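Local coordinates for protein extracellular sialidase/neuraminidase, putative (Aspergillus fumigatus, PDB 2XZI) that acts as a KDNase, an exo-sialidase-type glycosidase that probably releases terminal KDN, the deaminated sialic acid, from glycoconjugates, at residues I68-K73 against R92-S97; F38-V43 against F54-R59. One frame throughout, in Å; residues are numbered along the deposited sequence.

Interaction 1 (I68-K73 against R92-S97). With NA (sodium ion), chain E.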
loop_
_atom_site.group_PDB
_atom_site.type_symbol
_atom_site.label_atom_id
_atom_site.label_comp_id
_atom_site.label_asym_id
_atom_site.label_seq_id
_atom_site.Cartn_x
_atom_site.Cartn_y
_atom_site.Cartn_z
ATOM N N ILE A 68 6.524 2.593 16.004
ATOM C CA ILE A 68 6.407 2.778 14.556
ATOM C C ILE A 68 5.501 3.966 14.335
ATOM O O ILE A 68 4.409 4.022 14.903
ATOM C CB ILE A 68 5.840 1.509 13.868
ATOM C CG1 ILE A 68 6.766 0.307 14.067
ATOM C CG2 ILE A 68 5.573 1.759 12.382
ATOM C CD1 ILE A 68 6.179 -1.033 13.633
ATOM N N ASN A 69 5.978 4.927 13.545
ATOM C CA ASN A 69 5.217 6.133 13.220
ATOM C C ASN A 69 4.762 6.117 11.777
ATOM O O ASN A 69 5.428 5.513 10.921
ATOM C CB ASN A 69 6.029 7.415 13.519
ATOM C CG ASN A 69 6.518 7.473 14.932
ATOM O OD1 ASN A 69 5.967 6.821 15.808
ATOM N ND2 ASN A 69 7.541 8.295 15.182
ATOM N N LEU A 70 3.645 6.786 11.509
ATOM C CA LEU A 70 3.166 6.895 10.133
ATOM C C LEU A 70 3.716 8.168 9.532
ATOM O O LEU A 70 3.351 9.264 9.964
ATOM C CB LEU A 70 1.635 6.909 10.084
ATOM C CG LEU A 70 0.978 6.363 8.811
ATOM C CD1 LEU A 70 1.289 7.206 7.564
ATOM C CD2 LEU A 70 1.332 4.930 8.571
ATOM N N VAL A 71 4.591 8.003 8.544
ATOM C CA VAL A 71 5.316 9.112 7.922
ATOM C C VAL A 71 4.897 9.287 6.466
ATOM O O VAL A 71 4.237 8.421 5.895
ATOM C CB VAL A 71 6.866 8.948 8.071
ATOM C CG1 VAL A 71 7.254 8.967 9.560
ATOM C CG2 VAL A 71 7.390 7.689 7.348
ATOM N N TYR A 72 5.260 10.420 5.867
ATOM C CA TYR A 72 4.908 10.678 4.491
ATOM C C TYR A 72 5.806 11.717 3.837
ATOM O O TYR A 72 6.518 12.466 4.531
ATOM C CB TYR A 72 3.439 11.094 4.376
ATOM C CG TYR A 72 3.087 12.497 4.829
ATOM C CD1 TYR A 72 3.026 12.826 6.175
ATOM C CD2 TYR A 72 2.759 13.480 3.901
ATOM C CE1 TYR A 72 2.664 14.102 6.588
ATOM C CE2 TYR A 72 2.402 14.772 4.310
ATOM C CZ TYR A 72 2.344 15.072 5.651
ATOM O OH TYR A 72 1.994 16.340 6.088
ATOM N N LYS A 73 5.747 11.753 2.515
ATOM C CA LYS A 73 6.314 12.838 1.723
ATOM C C LYS A 73 5.316 13.249 0.673
ATOM O O LYS A 73 4.552 12.431 0.174
ATOM C CB LYS A 73 7.593 12.387 1.028
ATOM C CG LYS A 73 8.774 12.139 1.945
ATOM C CD LYS A 73 9.999 11.757 1.147
ATOM C CE LYS A 73 11.183 11.679 2.075
ATOM N NZ LYS A 73 12.457 11.552 1.353
ATOM N N ARG A 92 7.788 14.045 6.531
ATOM C CA ARG A 92 6.851 14.569 7.533
ATOM C C ARG A 92 6.146 13.404 8.233
ATOM O O ARG A 92 6.341 12.240 7.858
ATOM C CB ARG A 92 5.807 15.459 6.867
ATOM C CG ARG A 92 6.351 16.691 6.171
ATOM C CD ARG A 92 5.194 17.443 5.569
ATOM N NE ARG A 92 5.615 18.636 4.859
ATOM C CZ ARG A 92 4.774 19.562 4.415
ATOM N NH1 ARG A 92 3.477 19.423 4.615
ATOM N NH2 ARG A 92 5.230 20.633 3.783
ATOM N N GLU A 93 5.349 13.719 9.248
ATOM C CA GLU A 93 4.682 12.712 10.064
ATOM C C GLU A 93 3.182 12.966 10.059
ATOM O O GLU A 93 2.729 14.107 10.222
ATOM C CB GLU A 93 5.226 12.763 11.497
ATOM C CG GLU A 93 4.683 11.691 12.425
ATOM C CD GLU A 93 5.367 11.702 13.765
ATOM O OE1 GLU A 93 5.084 12.614 14.567
ATOM O OE2 GLU A 93 6.191 10.800 13.995
ATOM N N VAL A 94 2.411 11.903 9.831
ATOM C CA VAL A 94 0.968 11.983 9.977
ATOM C C VAL A 94 0.641 11.834 11.466
ATOM O O VAL A 94 -0.061 12.672 12.021
ATOM C CB VAL A 94 0.250 10.888 9.160
ATOM C CG1 VAL A 94 -1.246 10.916 9.472
ATOM C CG2 VAL A 94 0.466 11.088 7.673
ATOM N N VAL A 95 1.164 10.769 12.084
ATOM C CA VAL A 95 0.920 10.475 13.499
ATOM C C VAL A 95 2.064 9.636 14.048
ATOM O O VAL A 95 2.555 8.737 13.369
ATOM C CB VAL A 95 -0.450 9.759 13.711
ATOM C CG1 VAL A 95 -0.545 8.449 12.901
ATOM C CG2 VAL A 95 -0.719 9.512 15.198
ATOM N N GLY A 96 2.494 9.937 15.270
ATOM C CA GLY A 96 3.615 9.224 15.894
ATOM C C GLY A 96 3.497 9.132 17.405
ATOM O O GLY A 96 4.432 8.704 18.090
ATOM N N SER A 97 2.342 9.518 17.932
ATOM C CA SER A 97 2.129 9.579 19.382
ATOM C C SER A 97 2.357 8.245 20.102
ATOM O O SER A 97 1.873 7.207 19.662
ATOM C CB SER A 97 0.725 10.114 19.679
ATOM O OG SER A 97 -0.274 9.370 18.997
HETATM NA NA NA E . 5.812 6.816 18.162
HETATM O O HOH W 1 4.324 5.263 17.454
HETATM O O HOH W 2 8.068 7.840 18.098
#
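A sodium ion clasps Asn69 to Gly96 at one end of this antiparallel pairing, and a classic beta bulge interrupts the register next to it. Asn69 OD1 lies 2.4 Å from the sodium and Gly96 O coordinates it from the other segment. The remaining ligands are two waters, Asp67 and Gly98; one water also receives a hydrogen bond from Asn69 ND2, which helps fix the rotation of the amide. The carboxylate of Glu93 comes close to this amide with its plane turned 84° to it, at an angle too poor for a hydrogen bond. In the bulge Val94 and Val95 both face Leu70: Leu70 O takes Val94 N at 2.8 Å and, weakly, Val95 N, while Leu70 N returns a bond to Val95 O. Beyond it Tyr72 and Arg92 form a hydrogen-bonded pair. With CG between the backbone N and carbonyl carbon (chi1 75°), Tyr72 turns one ring face to Arg92 CB, a CH-pi contact 3.9 Å from CB to the ring centroid. Val94 CG2 touches Tyr72 CD1 at 3.4 Å, and Glu93 O sits at the ring edge. Arg92 runs on extended past Tyr72 OH to a hydrogen bond with Asn163. Strand 92-93 is an edge strand of its four-stranded sheet; strand 51-58 borders 68-74 on its other side, and Leu70, Val94 and Val95 pack on Leu117 and Leu119 of strand 115-122 in the next sheet.

Interaction 2 (F38-V43 against F54-R59). With KDM (deamino-alpha-neuraminic acid), chain C.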
loop_
_atom_site.group_PDB
_atom_site.type_symbol
_atom_site.label_atom_id
_atom_site.label_comp_id
_atom_site.label_asym_id
_atom_site.label_seq_id
_atom_site.Cartn_x
_atom_site.Cartn_y
_atom_site.Cartn_z
ATOM N N PHE A 38 12.044 1.812 6.747
ATOM C CA PHE A 38 10.754 2.232 6.229
ATOM C C PHE A 38 10.159 1.049 5.513
ATOM O O PHE A 38 10.832 0.404 4.724
ATOM C CB PHE A 38 10.914 3.400 5.281
ATOM C CG PHE A 38 11.460 4.642 5.947
ATOM C CD1 PHE A 38 10.608 5.505 6.611
ATOM C CD2 PHE A 38 12.818 4.943 5.901
ATOM C CE1 PHE A 38 11.077 6.659 7.222
ATOM C CE2 PHE A 38 13.300 6.089 6.539
ATOM C CZ PHE A 38 12.426 6.953 7.177
ATOM N N ARG A 39 8.909 0.745 5.852
ATOM C CA ARG A 39 8.167 -0.365 5.237
ATOM C C ARG A 39 6.722 0.041 5.008
ATOM O O ARG A 39 6.287 1.100 5.462
ATOM C CB ARG A 39 8.217 -1.597 6.145
ATOM C CG ARG A 39 9.545 -2.361 6.127
ATOM C CD ARG A 39 9.362 -3.824 6.526
ATOM N NE ARG A 39 8.455 -4.458 5.587
ATOM C CZ ARG A 39 7.716 -5.531 5.825
ATOM N NH1 ARG A 39 7.784 -6.171 6.981
ATOM N NH2 ARG A 39 6.882 -5.950 4.876
ATOM N N ILE A 40 6.005 -0.803 4.270
ATOM C CA ILE A 40 4.548 -0.690 4.148
ATOM C C ILE A 40 4.107 0.591 3.419
ATOM O O ILE A 40 3.461 1.460 4.006
ATOM C CB ILE A 40 3.817 -0.851 5.526
ATOM C CG1 ILE A 40 4.503 -1.873 6.462
ATOM C CG2 ILE A 40 2.367 -1.235 5.306
ATOM C CD1 ILE A 40 4.650 -3.267 5.914
ATOM N N PRO A 41 4.466 0.706 2.128
ATOM C CA PRO A 41 4.168 1.897 1.319
ATOM C C PRO A 41 2.697 2.061 0.927
ATOM O O PRO A 41 1.956 1.082 0.778
ATOM C CB PRO A 41 4.995 1.674 0.049
ATOM C CG PRO A 41 5.059 0.171 -0.060
ATOM C CD PRO A 41 5.272 -0.268 1.368
ATOM N N ALA A 42 2.291 3.312 0.752
ATOM C CA ALA A 42 1.005 3.622 0.140
ATOM C C ALA A 42 1.194 4.906 -0.638
ATOM O O ALA A 42 1.842 5.820 -0.134
ATOM C CB ALA A 42 -0.034 3.821 1.202
ATOM N N VAL A 43 0.605 5.015 -1.816
ATOM C CA VAL A 43 0.753 6.221 -2.645
ATOM C C VAL A 43 -0.550 6.571 -3.349
ATOM O O VAL A 43 -1.273 5.680 -3.835
ATOM C CB VAL A 43 1.930 6.082 -3.661
ATOM C CG1 VAL A 43 1.637 5.011 -4.733
ATOM C CG2 VAL A 43 2.292 7.432 -4.288
ATOM N N PHE A 54 3.143 7.531 1.573
ATOM C CA PHE A 54 3.090 7.185 2.984
ATOM C C PHE A 54 3.901 5.940 3.258
ATOM O O PHE A 54 4.096 5.100 2.370
ATOM C CB PHE A 54 1.657 6.898 3.417
ATOM C CG PHE A 54 0.693 8.000 3.113
ATOM C CD1 PHE A 54 0.019 8.034 1.895
ATOM C CD2 PHE A 54 0.422 8.981 4.046
ATOM C CE1 PHE A 54 -0.889 9.070 1.606
ATOM C CE2 PHE A 54 -0.486 10.018 3.756
ATOM C CZ PHE A 54 -1.149 10.040 2.548
ATOM N N ALA A 55 4.375 5.819 4.492
ATOM C CA ALA A 55 5.064 4.609 4.916
ATOM C C ALA A 55 5.029 4.494 6.436
ATOM O O ALA A 55 4.715 5.473 7.153
ATOM C CB ALA A 55 6.508 4.631 4.430
ATOM N N GLU A 56 5.346 3.296 6.918
ATOM C CA GLU A 56 5.663 3.094 8.311
ATOM C C GLU A 56 7.122 3.408 8.559
ATOM O O GLU A 56 8.018 2.811 7.954
ATOM C CB GLU A 56 5.390 1.639 8.689
ATOM C CG GLU A 56 3.916 1.318 8.842
ATOM C CD GLU A 56 3.671 -0.118 9.242
ATOM O OE1 GLU A 56 4.561 -0.742 9.875
ATOM O OE2 GLU A 56 2.569 -0.620 8.941
ATOM N N GLY A 57 7.352 4.370 9.446
ATOM C CA GLY A 57 8.701 4.704 9.910
ATOM C C GLY A 57 8.950 3.823 11.121
ATOM O O GLY A 57 8.418 4.042 12.213
ATOM N N ARG A 58 9.737 2.786 10.914
ATOM C CA ARG A 58 10.025 1.817 11.965
ATOM C C ARG A 58 11.287 2.265 12.718
ATOM O O ARG A 58 12.406 2.195 12.196
ATOM C CB ARG A 58 10.095 0.395 11.379
ATOM C CG ARG A 58 8.794 -0.025 10.697
ATOM C CD ARG A 58 8.758 -1.487 10.304
ATOM N NE ARG A 58 7.386 -1.853 9.937
ATOM C CZ ARG A 58 6.957 -3.097 9.731
ATOM N NH1 ARG A 58 7.769 -4.142 9.866
ATOM N NH2 ARG A 58 5.678 -3.301 9.428
ATOM N N ARG A 59 11.081 2.735 13.948
ATOM C CA ARG A 59 12.082 3.530 14.626
ATOM C C ARG A 59 13.382 2.802 14.876
ATOM O O ARG A 59 14.456 3.328 14.542
ATOM C CB ARG A 59 11.511 4.075 15.919
ATOM C CG ARG A 59 10.454 5.165 15.696
ATOM C CD ARG A 59 11.028 6.570 15.794
ATOM N NE ARG A 59 11.547 6.847 17.143
ATOM C CZ ARG A 59 12.822 7.126 17.422
ATOM N NH1 ARG A 59 13.742 7.197 16.454
ATOM N NH2 ARG A 59 13.167 7.353 18.689
HETATM C C2 KDM C . 4.257 -8.612 7.555
HETATM C C1 KDM C . 5.032 -9.165 6.366
HETATM C C3 KDM C . 4.353 -7.076 7.596
HETATM C C4 KDM C . 3.131 -6.400 8.285
HETATM C C5 KDM C . 2.255 -7.348 9.113
HETATM C C6 KDM C . 1.793 -8.525 8.218
HETATM C C7 KDM C . 1.109 -9.653 9.005
HETATM C C8 KDM C . 0.514 -10.698 8.044
HETATM C C9 KDM C . -0.121 -11.844 8.813
HETATM O O5 KDM C . 1.132 -6.642 9.700
HETATM O O1A KDM C . 5.947 -8.465 5.871
HETATM O O1B KDM C . 4.692 -10.311 5.985
HETATM O O4 KDM C . 3.628 -5.370 9.141
HETATM O O6 KDM C . 2.892 -9.124 7.452
HETATM O O7 KDM C . 2.074 -10.277 9.857
HETATM O O8 KDM C . -0.504 -10.110 7.222
HETATM O O9 KDM C . -1.249 -11.312 9.527
HETATM O O2 KDM C . 4.898 -9.181 8.703
#
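Arg39 and Arg58 lean together from neighbouring strands toward one KDN molecule. From Arg39 CB, 3.9 Å from Arg58 NE over a face of that guanidinium, the chain passes through CG to CD, 3.7 Å from Arg58 NH1. It bends there (chi3 60°); NE then salt-bridges Glu354, and NH1 and NH2 both donate to O1A of the sugar carboxylate, NH2 at 2.9 Å. That oxygen lies at the guanidinium edge, while Ile40 CD1 lies over the rim of one face. Arg245 and Arg302 also bond the sugar, consistent with the arginine triad that sialidases use for the sugar carboxylate. The Arg39 and Arg58 guanidinium planes stand 61° apart. Arg58, extended from CG to NE, gives NH2 to sugar O4 at 2.9 Å; NE and NH2 together grip Glu56 OE1 side-on, from one face of the carboxylate, and NH1 salt-bridges Asp64. Ile40 CG1 rests 3.4 Å from Glu56 OE2, which accepts from Asn104 N. Backbone bonds pair Arg39 with Glu56 and Ala42 with Phe54; between them a bulge shifts the register by one, where Ile40 has a left-handed backbone (phi 66°) and its buried O finds no partner. This hairpin of strands 37-45 and 51-58 has strand 68-74 beside 51-58, with Phe38 and Ala55 packing on Ile370 of strand 368-375 and Ala42 and Phe54 on Pro105 of strand 101-109.

Overall arrangement
Interactions 1 and 2 lie in one four-stranded antiparallel sheet, a blade of the beta-propeller fold of sialidases, with centres about 9 Å apart. They come in series along the chain: the hairpin of interaction 2 forms the first two strands, and interaction 1 joins the third to the last. Strands 51-58 and 68-74 connect them directly, Asn69 O lying 2.7 Å from Gly57 N and Val71 N 2.9 Å from Ala55 O, both probable hydrogen bonds. Within this blade the first two strands give arginines to the KDN pocket, while Asn69 on the third and the loop after the fourth supply sodium ligands.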